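Local coordinates for protein membrane-anchored mycosin mycp1 (Mycobacterium thermoresistibile, PDB 4HVL) that is a subtilisin-like serine protease of the mycosin family and an essential component of the type VII (ESX-1) secretion system, probably cleaving proteins at the cell envelope, at residues S76-A81 against G293-A298; A106-G111 against T311-A316; A169-A174 against H205-V210; Y202-H205 against V210-A213. One frame throughout, in Å; residues are numbered along the deposited sequence.

Contact 1. Residues S76-A81 against G293-A298; sequences SPRVPA and GEPVNA
With CG anti to its carbonyl carbon (chi1 -73°) and a bend at chi3 (79°), Arg78 lays its side chain along Gly293, while Ser76 places OG between its own backbone N and carbonyl carbon (chi1 68°) and touches the same glycine, on its N and CA. Ser76 OG lies 3.6 Å from Gly293 CA. Arg78 CB stands 4.0 Å from that CA, so Gly293 comes close to both residues with no side chain intervening. Farther out, Arg78 CD passes 3.2 Å from Gly293 O. The guanidinium comes at this carbonyl obliquely, with Arg78 NH1 3.1 Å from Gly293 O. The guanidinium also has a salt bridge to Asp117, and NE a hydrogen bond to the carbonyl of Arg112. Ser76 OG is fixed from its own side, accepting a hydrogen bond from Val79 N at 3.2 Å, and that bond makes an ST motif that holds OG in place. Here the loop between strands 65-70 and 82-86 of the subtilisin fold packs against Gly293, in the connection that leads from strand 288-289 into strand 295-300 of the small antiparallel sheet.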
loop_
_atom_site.group_PDB
_atom_site.type_symbol
_atom_site.label_atom_id
_atom_site.label_comp_id
_atom_site.label_asym_id
_atom_site.label_seq_id
_atom_site.Cartn_x
_atom_site.Cartn_y
_atom_site.Cartn_z
ATOM N N SER A 76 17.387 -9.168 -3.120
ATOM C CA SER A 76 18.424 -9.235 -4.137
ATOM C C SER A 76 19.185 -7.941 -4.095
ATOM O O SER A 76 18.736 -6.984 -3.436
ATOM C CB SER A 76 17.804 -9.412 -5.528
ATOM O OG SER A 76 17.077 -8.246 -5.927
ATOM N N PRO A 77 20.320 -7.870 -4.824
ATOM C CA PRO A 77 21.020 -6.605 -4.790
ATOM C C PRO A 77 20.162 -5.429 -5.270
ATOM O O PRO A 77 20.298 -4.340 -4.707
ATOM C CB PRO A 77 22.252 -6.844 -5.686
ATOM C CG PRO A 77 22.499 -8.326 -5.608
ATOM C CD PRO A 77 21.123 -8.951 -5.426
ATOM N N ARG A 78 19.274 -5.632 -6.254
ATOM C CA ARG A 78 18.415 -4.544 -6.733
ATOM C C ARG A 78 17.221 -4.230 -5.856
ATOM O O ARG A 78 16.687 -3.124 -5.946
ATOM C CB ARG A 78 17.950 -4.783 -8.163
ATOM C CG ARG A 78 19.080 -4.569 -9.157
ATOM C CD ARG A 78 18.594 -4.735 -10.574
ATOM N NE ARG A 78 17.883 -3.552 -11.064
ATOM C CZ ARG A 78 17.341 -3.463 -12.271
ATOM N NH1 ARG A 78 17.425 -4.490 -13.120
ATOM N NH2 ARG A 78 16.737 -2.349 -12.638
ATOM N N VAL A 79 16.813 -5.190 -5.016
ATOM C CA VAL A 79 15.748 -4.982 -4.020
ATOM C C VAL A 79 16.300 -5.488 -2.682
ATOM O O VAL A 79 15.962 -6.582 -2.253
ATOM C CB VAL A 79 14.455 -5.740 -4.390
ATOM C CG1 VAL A 79 13.273 -5.261 -3.544
ATOM C CG2 VAL A 79 14.129 -5.558 -5.869
ATOM N N PRO A 80 17.245 -4.734 -2.076
ATOM C CA PRO A 80 18.015 -5.231 -0.930
ATOM C C PRO A 80 17.264 -5.120 0.392
ATOM O O PRO A 80 17.714 -4.447 1.322
ATOM C CB PRO A 80 19.263 -4.334 -0.939
ATOM C CG PRO A 80 18.765 -3.048 -1.484
ATOM C CD PRO A 80 17.773 -3.438 -2.550
ATOM N N ALA A 81 16.130 -5.796 0.479
ATOM C CA ALA A 81 15.275 -5.707 1.646
ATOM C C ALA A 81 15.881 -6.337 2.893
ATOM O O ALA A 81 16.690 -7.246 2.803
ATOM C CB ALA A 81 13.927 -6.351 1.352
ATOM N N GLY A 293 15.909 -9.509 -8.936
ATOM C CA GLY A 293 16.123 -8.138 -9.395
ATOM C C GLY A 293 15.978 -7.975 -10.894
ATOM O O GLY A 293 16.406 -6.953 -11.454
ATOM N N GLU A 294 15.348 -8.970 -11.532
ATOM C CA GLU A 294 15.099 -8.997 -12.982
ATOM C C GLU A 294 13.790 -8.287 -13.316
ATOM O O GLU A 294 12.808 -8.430 -12.593
ATOM C CB GLU A 294 15.052 -10.467 -13.482
ATOM C CG GLU A 294 13.728 -11.232 -13.317
ATOM C CD GLU A 294 13.360 -11.694 -11.897
ATOM O OE1 GLU A 294 14.040 -11.334 -10.922
ATOM O OE2 GLU A 294 12.366 -12.459 -11.744
ATOM N N PRO A 295 13.750 -7.541 -14.428
ATOM C CA PRO A 295 12.490 -6.880 -14.751
ATOM C C PRO A 295 11.354 -7.889 -15.017
ATOM O O PRO A 295 11.578 -8.941 -15.625
ATOM C CB PRO A 295 12.807 -6.053 -16.004
ATOM C CG PRO A 295 14.194 -6.377 -16.411
ATOM C CD PRO A 295 14.816 -7.299 -15.423
ATOM N N VAL A 296 10.166 -7.574 -14.500
ATOM C CA VAL A 296 8.982 -8.370 -14.728
ATOM C C VAL A 296 7.780 -7.480 -15.051
ATOM O O VAL A 296 7.716 -6.323 -14.615
ATOM C CB VAL A 296 8.623 -9.238 -13.502
ATOM C CG1 VAL A 296 9.617 -10.379 -13.342
ATOM C CG2 VAL A 296 8.510 -8.391 -12.221
ATOM N N ASN A 297 6.806 -8.048 -15.763
ATOM C CA ASN A 297 5.576 -7.331 -16.113
ATOM C C ASN A 297 4.339 -8.217 -16.307
ATOM O O ASN A 297 3.352 -7.772 -16.884
ATOM C CB ASN A 297 5.821 -6.459 -17.360
ATOM C CG ASN A 297 6.022 -7.275 -18.615
ATOM O OD1 ASN A 297 6.061 -8.510 -18.575
ATOM N ND2 ASN A 297 6.154 -6.590 -19.751
ATOM N N ALA A 298 4.395 -9.459 -15.804
ATOM C CA ALA A 298 3.300 -10.400 -15.910
ATOM C C ALA A 298 3.295 -11.318 -14.698
ATOM O O ALA A 298 4.338 -11.565 -14.081
ATOM C CB ALA A 298 3.441 -11.236 -17.172
#

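Contact 2. Residues A106-G111 against T311-A316; sequences ASVIAG and TSFAAA. With ZN (zinc ion), chain G; ACT (acetate ion), chain M.
Ala316 CB packs against two side chains of the facing helix, 3.6 Å from Ile109 CG1 and 3.8 Å from Val108 CG1. The two branches of Val108 divide the work: with CG1 anti to the backbone N (chi1 167°), that methyl goes to Ala316, and CG2 is left to meet the ring of Phe313, 3.8 Å from CD1. CG2 comes to the edge of the ring, near its plane, and the two side chains cross at about a right angle. Ile109 CG1 also lies 3.5 Å from the carbonyl oxygen of Ala316. The short helix segments run nearly parallel, 23° apart, with axes 9.0 Å from each other at closest approach. In the subtilisin fold these two helices frame the active site: His101 lies directly before helix 102-110, and Ser312 is in the first turn of helix 311-328; both are predicted charge-relay residues. The ring of Phe313 is about 5 Å from the His101 side chain. In this crystal Ser312 OG binds a zinc ion at 2.2 Å, together with His101 NE2, a water and both oxygens of an acetate. Ser312 N donates to acetate OXT at 3.1 Å, and Asn217 ND2 holds the acetate as well. On the sheet side, Ile109 rests on Val66 and Val68 of strand 65-70 and, like Ala315, on Asn178 of strand 176-179.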
loop_
_atom_site.group_PDB
_atom_site.type_symbol
_atom_site.label_atom_id
_atom_site.label_comp_id
_atom_site.label_asym_id
_atom_site.label_seq_id
_atom_site.Cartn_x
_atom_site.Cartn_y
_atom_site.Cartn_z
ATOM N N ALA A 106 8.079 -3.581 -3.256
ATOM C CA ALA A 106 9.340 -3.035 -2.761
ATOM C C ALA A 106 10.201 -2.497 -3.902
ATOM O O ALA A 106 10.838 -1.433 -3.746
ATOM C CB ALA A 106 10.108 -4.076 -1.942
ATOM N N SER A 107 10.183 -3.189 -5.051
ATOM C CA SER A 107 10.980 -2.754 -6.210
ATOM C C SER A 107 10.502 -1.421 -6.776
ATOM O O SER A 107 11.321 -0.608 -7.224
ATOM C CB SER A 107 11.032 -3.808 -7.316
ATOM O OG SER A 107 9.835 -3.849 -8.080
ATOM N N VAL A 108 9.194 -1.196 -6.749
ATOM C CA VAL A 108 8.616 0.063 -7.239
ATOM C C VAL A 108 9.014 1.241 -6.323
ATOM O O VAL A 108 9.381 2.321 -6.803
ATOM C CB VAL A 108 7.071 -0.056 -7.420
ATOM C CG1 VAL A 108 6.426 1.301 -7.611
ATOM C CG2 VAL A 108 6.733 -0.939 -8.610
ATOM N N ILE A 109 8.982 1.009 -5.006
ATOM C CA ILE A 109 9.349 2.009 -4.004
ATOM C C ILE A 109 10.859 2.353 -4.112
ATOM O O ILE A 109 11.230 3.510 -4.245
ATOM C CB ILE A 109 9.054 1.484 -2.575
ATOM C CG1 ILE A 109 7.544 1.230 -2.373
ATOM C CG2 ILE A 109 9.588 2.452 -1.520
ATOM C CD1 ILE A 109 7.193 0.510 -1.085
ATOM N N ALA A 110 11.712 1.329 -4.081
ATOM C CA ALA A 110 13.145 1.531 -3.860
ATOM C C ALA A 110 14.067 0.662 -4.711
ATOM O O ALA A 110 15.246 0.537 -4.406
ATOM C CB ALA A 110 13.449 1.347 -2.384
ATOM N N GLY A 111 13.556 0.103 -5.800
ATOM C CA GLY A 111 14.372 -0.733 -6.659
ATOM C C GLY A 111 15.545 0.030 -7.248
ATOM O O GLY A 111 15.393 1.161 -7.697
ATOM N N THR A 311 -3.986 -1.429 -6.578
ATOM C CA THR A 311 -3.769 -0.238 -5.763
ATOM C C THR A 311 -2.547 -0.318 -4.839
ATOM O O THR A 311 -2.042 0.715 -4.420
ATOM C CB THR A 311 -5.016 0.152 -4.949
ATOM O OG1 THR A 311 -5.448 -0.955 -4.155
ATOM C CG2 THR A 311 -6.136 0.569 -5.906
ATOM N N SER A 312 -2.050 -1.517 -4.543
ATOM C CA SER A 312 -0.780 -1.650 -3.815
ATOM C C SER A 312 0.367 -0.943 -4.576
ATOM O O SER A 312 1.218 -0.317 -3.954
ATOM C CB SER A 312 -0.433 -3.123 -3.504
ATOM O OG SER A 312 -0.560 -3.985 -4.633
ATOM N N PHE A 313 0.355 -1.003 -5.912
ATOM C CA PHE A 313 1.370 -0.313 -6.716
ATOM C C PHE A 313 1.206 1.205 -6.690
ATOM O O PHE A 313 2.196 1.923 -6.592
ATOM C CB PHE A 313 1.443 -0.881 -8.145
ATOM C CG PHE A 313 1.945 -2.294 -8.181
ATOM C CD1 PHE A 313 3.308 -2.556 -8.027
ATOM C CD2 PHE A 313 1.066 -3.368 -8.302
ATOM C CE1 PHE A 313 3.789 -3.849 -8.009
ATOM C CE2 PHE A 313 1.547 -4.674 -8.278
ATOM C CZ PHE A 313 2.909 -4.914 -8.125
ATOM N N ALA A 314 -0.028 1.692 -6.759
ATOM C CA ALA A 314 -0.304 3.103 -6.544
ATOM C C ALA A 314 0.276 3.576 -5.203
ATOM O O ALA A 314 0.990 4.596 -5.129
ATOM C CB ALA A 314 -1.796 3.369 -6.602
ATOM N N ALA A 315 0.001 2.818 -4.147
ATOM C CA ALA A 315 0.535 3.155 -2.833
ATOM C C ALA A 315 2.048 3.141 -2.816
ATOM O O ALA A 315 2.651 3.993 -2.180
ATOM C CB ALA A 315 -0.021 2.235 -1.756
ATOM N N ALA A 316 2.647 2.186 -3.530
ATOM C CA ALA A 316 4.107 2.078 -3.620
ATOM C C ALA A 316 4.717 3.320 -4.250
ATOM O O ALA A 316 5.714 3.827 -3.740
ATOM C CB ALA A 316 4.541 0.808 -4.364
HETATM ZN ZN ZN G . -1.698 -5.823 -5.111
HETATM C C ACT M . -3.334 -4.711 -3.747
HETATM O O ACT M . -2.626 -5.594 -3.187
HETATM O OXT ACT M . -3.141 -4.367 -4.937
HETATM C CH3 ACT M . -4.411 -4.070 -2.892
HETATM O O HOH W 1 -3.098 -7.384 -5.542
#

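Contact 3. Residues A169-A174 against H205-V210; sequences AANLGA and HVKNAV. With ZN (zinc ion), chain E.
One water molecule, water 2, ties the two segments together: it donates to Lys207 O at 2.6 Å and to Ala174 O at 3.2 Å, so two backbone carbonyls grip it from opposite segments. Both segments span the end of a helix and the connection that follows, after neighbouring helices 154-171 and 194-206 of the subtilisin fold, and lead into the adjacent parallel strands 176-179 and 210-214. The first helix ends in a Schellman motif: Gly173 leaves the helix with positive phi (94°), and its N bonds back to the carbonyl of Ala170. Across from it, the methyl of Ala209 reaches the same carbonyl that holds the water, with Ala209 CB 3.5 Å from Ala174 O. Nearer the helices the contact is made by the aliphatic part of Lys207. Its first torsion (chi1 -53°) puts CG beside the methyl of Ala170, 3.9 Å from Ala170 CB, and the bend at chi2 (-69°) then carries CE to Asn171. The amide of Asn171 is fixed by other groups. Its OD1 is hydrogen-bonded to the hydroxyl of Tyr202 and its ND2 to Asp15, a ligand of a zinc ion that His168 also binds, so Asn171 stands in the second shell of that metal site. Tyr202, on helix 194-206, also touches Ala170 and Lys207. Besides the hydrogen bonds of the Asn171 amide, it is a carbon of the lysine, Lys207 CE, that comes 3.6 Å from Asn171 OD1.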
loop_
_atom_site.group_PDB
_atom_site.type_symbol
_atom_site.label_atom_id
_atom_site.label_comp_id
_atom_site.label_asym_id
_atom_site.label_seq_id
_atom_site.Cartn_x
_atom_site.Cartn_y
_atom_site.Cartn_z
ATOM N N ALA A 169 6.352 -2.157 12.784
ATOM C CA ALA A 169 6.985 -1.360 11.729
ATOM C C ALA A 169 7.533 -0.052 12.274
ATOM O O ALA A 169 8.652 0.363 11.948
ATOM C CB ALA A 169 6.014 -1.104 10.587
ATOM N N ALA A 170 6.716 0.623 13.072
ATOM C CA ALA A 170 7.097 1.898 13.698
ATOM C C ALA A 170 8.303 1.714 14.611
ATOM O O ALA A 170 9.254 2.505 14.566
ATOM C CB ALA A 170 5.928 2.453 14.482
ATOM N N ASN A 171 8.270 0.644 15.416
ATOM C CA ASN A 171 9.382 0.309 16.315
ATOM C C ASN A 171 10.709 0.003 15.613
ATOM O O ASN A 171 11.785 0.193 16.194
ATOM C CB ASN A 171 8.988 -0.836 17.262
ATOM C CG ASN A 171 7.964 -0.394 18.316
ATOM O OD1 ASN A 171 7.707 0.794 18.483
ATOM N ND2 ASN A 171 7.389 -1.357 19.043
ATOM N N LEU A 172 10.618 -0.482 14.374
ATOM C CA LEU A 172 11.797 -0.726 13.523
ATOM C C LEU A 172 12.478 0.563 13.088
ATOM O O LEU A 172 13.610 0.520 12.641
ATOM C CB LEU A 172 11.407 -1.545 12.282
ATOM C CG LEU A 172 11.032 -3.003 12.607
ATOM C CD1 LEU A 172 10.378 -3.688 11.417
ATOM C CD2 LEU A 172 12.262 -3.788 13.078
ATOM N N GLY A 173 11.802 1.702 13.211
ATOM C CA GLY A 173 12.414 3.006 12.906
ATOM C C GLY A 173 12.175 3.495 11.480
ATOM O O GLY A 173 12.898 4.345 10.979
ATOM N N ALA A 174 11.182 2.957 10.796
ATOM C CA ALA A 174 10.917 3.393 9.407
ATOM C C ALA A 174 10.253 4.775 9.401
ATOM O O ALA A 174 9.429 5.080 10.271
ATOM C CB ALA A 174 10.060 2.375 8.706
ATOM N N HIS A 205 1.977 9.787 15.154
ATOM C CA HIS A 205 2.127 10.828 16.169
ATOM C C HIS A 205 3.216 10.538 17.201
ATOM O O HIS A 205 3.747 11.473 17.785
ATOM C CB HIS A 205 0.793 11.137 16.854
ATOM C CG HIS A 205 -0.167 11.844 15.966
ATOM N ND1 HIS A 205 -1.486 11.467 15.827
ATOM C CD2 HIS A 205 0.021 12.869 15.101
ATOM C CE1 HIS A 205 -2.073 12.247 14.938
ATOM N NE2 HIS A 205 -1.177 13.101 14.487
ATOM N N VAL A 206 3.570 9.274 17.405
ATOM C CA VAL A 206 4.572 8.931 18.431
ATOM C C VAL A 206 5.950 8.606 17.841
ATOM O O VAL A 206 6.978 8.918 18.451
ATOM C CB VAL A 206 4.071 7.783 19.314
ATOM C CG1 VAL A 206 5.083 7.426 20.382
ATOM C CG2 VAL A 206 2.732 8.168 19.936
ATOM N N LYS A 207 5.977 7.969 16.672
ATOM C CA LYS A 207 7.241 7.560 16.051
ATOM C C LYS A 207 7.593 8.326 14.762
ATOM O O LYS A 207 8.553 7.980 14.090
ATOM C CB LYS A 207 7.242 6.044 15.812
ATOM C CG LYS A 207 6.924 5.212 17.053
ATOM C CD LYS A 207 8.025 5.264 18.123
ATOM C CE LYS A 207 7.700 4.312 19.269
ATOM N NZ LYS A 207 8.554 4.416 20.489
ATOM N N ASN A 208 6.860 9.384 14.425
ATOM C CA ASN A 208 7.275 10.271 13.320
ATOM C C ASN A 208 7.293 9.602 11.932
ATOM O O ASN A 208 8.180 9.887 11.107
ATOM C CB ASN A 208 8.665 10.888 13.636
ATOM C CG ASN A 208 9.139 11.873 12.571
ATOM O OD1 ASN A 208 8.386 12.756 12.161
ATOM N ND2 ASN A 208 10.407 11.724 12.112
ATOM N N ALA A 209 6.334 8.715 11.674
ATOM C CA ALA A 209 6.288 7.993 10.407
ATOM C C ALA A 209 5.120 8.421 9.552
ATOM O O ALA A 209 4.021 8.692 10.037
ATOM C CB ALA A 209 6.236 6.489 10.630
ATOM N N VAL A 210 5.380 8.482 8.261
ATOM C CA VAL A 210 4.350 8.764 7.278
ATOM C C VAL A 210 3.743 7.422 6.960
ATOM O O VAL A 210 4.496 6.496 6.682
ATOM C CB VAL A 210 4.956 9.322 5.990
ATOM C CG1 VAL A 210 3.953 9.222 4.833
ATOM C CG2 VAL A 210 5.409 10.753 6.210
HETATM ZN ZN ZN E . -1.554 14.504 12.953
HETATM O O HOH W 2 10.344 6.383 13.027
HETATM O O HOH W 3 -0.126 16.211 13.099
HETATM O O HOH W 4 -3.811 14.634 13.125
#

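Contact 4. Residues Y202-H205 against V210-A213; sequences YAVH and VVIA. With ZN (zinc ion), chain E.
This is a small apolar helix-to-strand contact: the chain turns back after helix 194-206 so that strand 210-214, the next element of the parallel sheet in the subtilisin fold, packs with its start against the helix's last turn. One methyl does the touching on the strand side. Val211 has CG1 anti to its backbone N (chi1 -176°), and this puts the other branch, CG2, against the helix. Val211 CG2 lies 3.7 Å from Val204 CG2 and 4.0 Å from Ala203 CB, so it meets two consecutive helix residues at once. The Val204 and Val211 side chains approach at a slant. The helix widens to a pi-type turn over 202-205. Val204 has a second neighbour in the ring of His205: its CG1 sits over one face, 3.7 Å above the plane and offset toward the rim. His205 is exposed and binds a zinc ion through NE2 at 2.1 Å, with two waters completing part of the shell; Asn201 OD1 is hydrogen-bonded to the other ring nitrogen, ND1. Ala203 also packs on Ile166 and Ala170 of helix 154-171, whereas Val210 and Ile212 turn to the opposite face of the sheet, against helices 311-328 and 334-343.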
loop_
_atom_site.group_PDB
_atom_site.type_symbol
_atom_site.label_atom_id
_atom_site.label_comp_id
_atom_site.label_asym_id
_atom_site.label_seq_id
_atom_site.Cartn_x
_atom_site.Cartn_y
_atom_site.Cartn_z
ATOM N N TYR A 202 -0.104 5.797 16.690
ATOM C CA TYR A 202 1.218 5.617 17.306
ATOM C C TYR A 202 2.327 5.807 16.265
ATOM O O TYR A 202 3.292 6.538 16.508
ATOM C CB TYR A 202 1.237 4.221 17.918
ATOM C CG TYR A 202 2.520 3.653 18.506
ATOM C CD1 TYR A 202 2.811 3.792 19.850
ATOM C CD2 TYR A 202 3.375 2.891 17.721
ATOM C CE1 TYR A 202 3.944 3.220 20.392
ATOM C CE2 TYR A 202 4.506 2.317 18.240
ATOM C CZ TYR A 202 4.787 2.475 19.579
ATOM O OH TYR A 202 5.911 1.906 20.085
ATOM N N ALA A 203 2.182 5.180 15.100
ATOM C CA ALA A 203 3.170 5.336 14.033
ATOM C C ALA A 203 3.341 6.790 13.616
ATOM O O ALA A 203 4.465 7.282 13.471
ATOM C CB ALA A 203 2.809 4.484 12.815
ATOM N N VAL A 204 2.224 7.487 13.470
ATOM C CA VAL A 204 2.230 8.843 12.913
ATOM C C VAL A 204 2.556 9.901 13.962
ATOM O O VAL A 204 3.333 10.814 13.679
ATOM C CB VAL A 204 0.872 9.156 12.256
ATOM C CG1 VAL A 204 0.637 10.629 12.151
ATOM C CG2 VAL A 204 0.793 8.481 10.895
ATOM N N HIS A 205 1.977 9.787 15.154
ATOM C CA HIS A 205 2.127 10.828 16.169
ATOM C C HIS A 205 3.216 10.538 17.201
ATOM O O HIS A 205 3.747 11.473 17.785
ATOM C CB HIS A 205 0.793 11.137 16.854
ATOM C CG HIS A 205 -0.167 11.844 15.966
ATOM N ND1 HIS A 205 -1.486 11.467 15.827
ATOM C CD2 HIS A 205 0.021 12.869 15.101
ATOM C CE1 HIS A 205 -2.073 12.247 14.938
ATOM N NE2 HIS A 205 -1.177 13.101 14.487
ATOM N N VAL A 210 5.380 8.482 8.261
ATOM C CA VAL A 210 4.350 8.764 7.278
ATOM C C VAL A 210 3.743 7.422 6.960
ATOM O O VAL A 210 4.496 6.496 6.682
ATOM C CB VAL A 210 4.956 9.322 5.990
ATOM C CG1 VAL A 210 3.953 9.222 4.833
ATOM C CG2 VAL A 210 5.409 10.753 6.210
ATOM N N VAL A 211 2.416 7.306 7.015
ATOM C CA VAL A 211 1.754 6.047 6.668
ATOM C C VAL A 211 0.951 6.190 5.391
ATOM O O VAL A 211 0.103 7.036 5.306
ATOM C CB VAL A 211 0.827 5.533 7.797
ATOM C CG1 VAL A 211 0.259 4.179 7.414
ATOM C CG2 VAL A 211 1.607 5.401 9.100
ATOM N N ILE A 212 1.215 5.329 4.420
ATOM C CA ILE A 212 0.525 5.332 3.129
ATOM C C ILE A 212 -0.258 4.017 3.010
ATOM O O ILE A 212 0.273 2.950 3.307
ATOM C CB ILE A 212 1.515 5.425 1.962
ATOM C CG1 ILE A 212 2.469 6.619 2.099
ATOM C CG2 ILE A 212 0.774 5.490 0.647
ATOM C CD1 ILE A 212 1.836 8.004 2.184
ATOM N N ALA A 213 -1.518 4.095 2.589
ATOM C CA ALA A 213 -2.346 2.900 2.442
ATOM C C ALA A 213 -2.929 2.763 1.031
ATOM O O ALA A 213 -3.323 3.752 0.406
ATOM C CB ALA A 213 -3.486 2.906 3.456
HETATM ZN ZN ZN E . -1.554 14.504 12.953
HETATM O O HOH W 3 -0.126 16.211 13.099
HETATM O O HOH W 4 -3.811 14.634 13.125
#

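Starting from the N terminus, the loop 76-81 comes first and is closed far along the chain by 293-298 in contact 1. Helix segment 106-111 follows and pairs with 311-316 in contact 2, so the segments of these two contacts alternate and their loops cross; they touch, Val79 packing on Ala106 and Ser107. Contacts 3 and 4 are nested inside both loops. Contact 3 joins 169-174 to 205-210, and contact 4 closes the short return from 202-205 to 210-213, sharing His205 and Val210 with it. Strand 210-214 reaches back to contact 2, where Ile212 and Ala213 meet Ala315, linking helices 154-171 and 194-206 on one face of the sheet with 102-110 and 311-328 on the other.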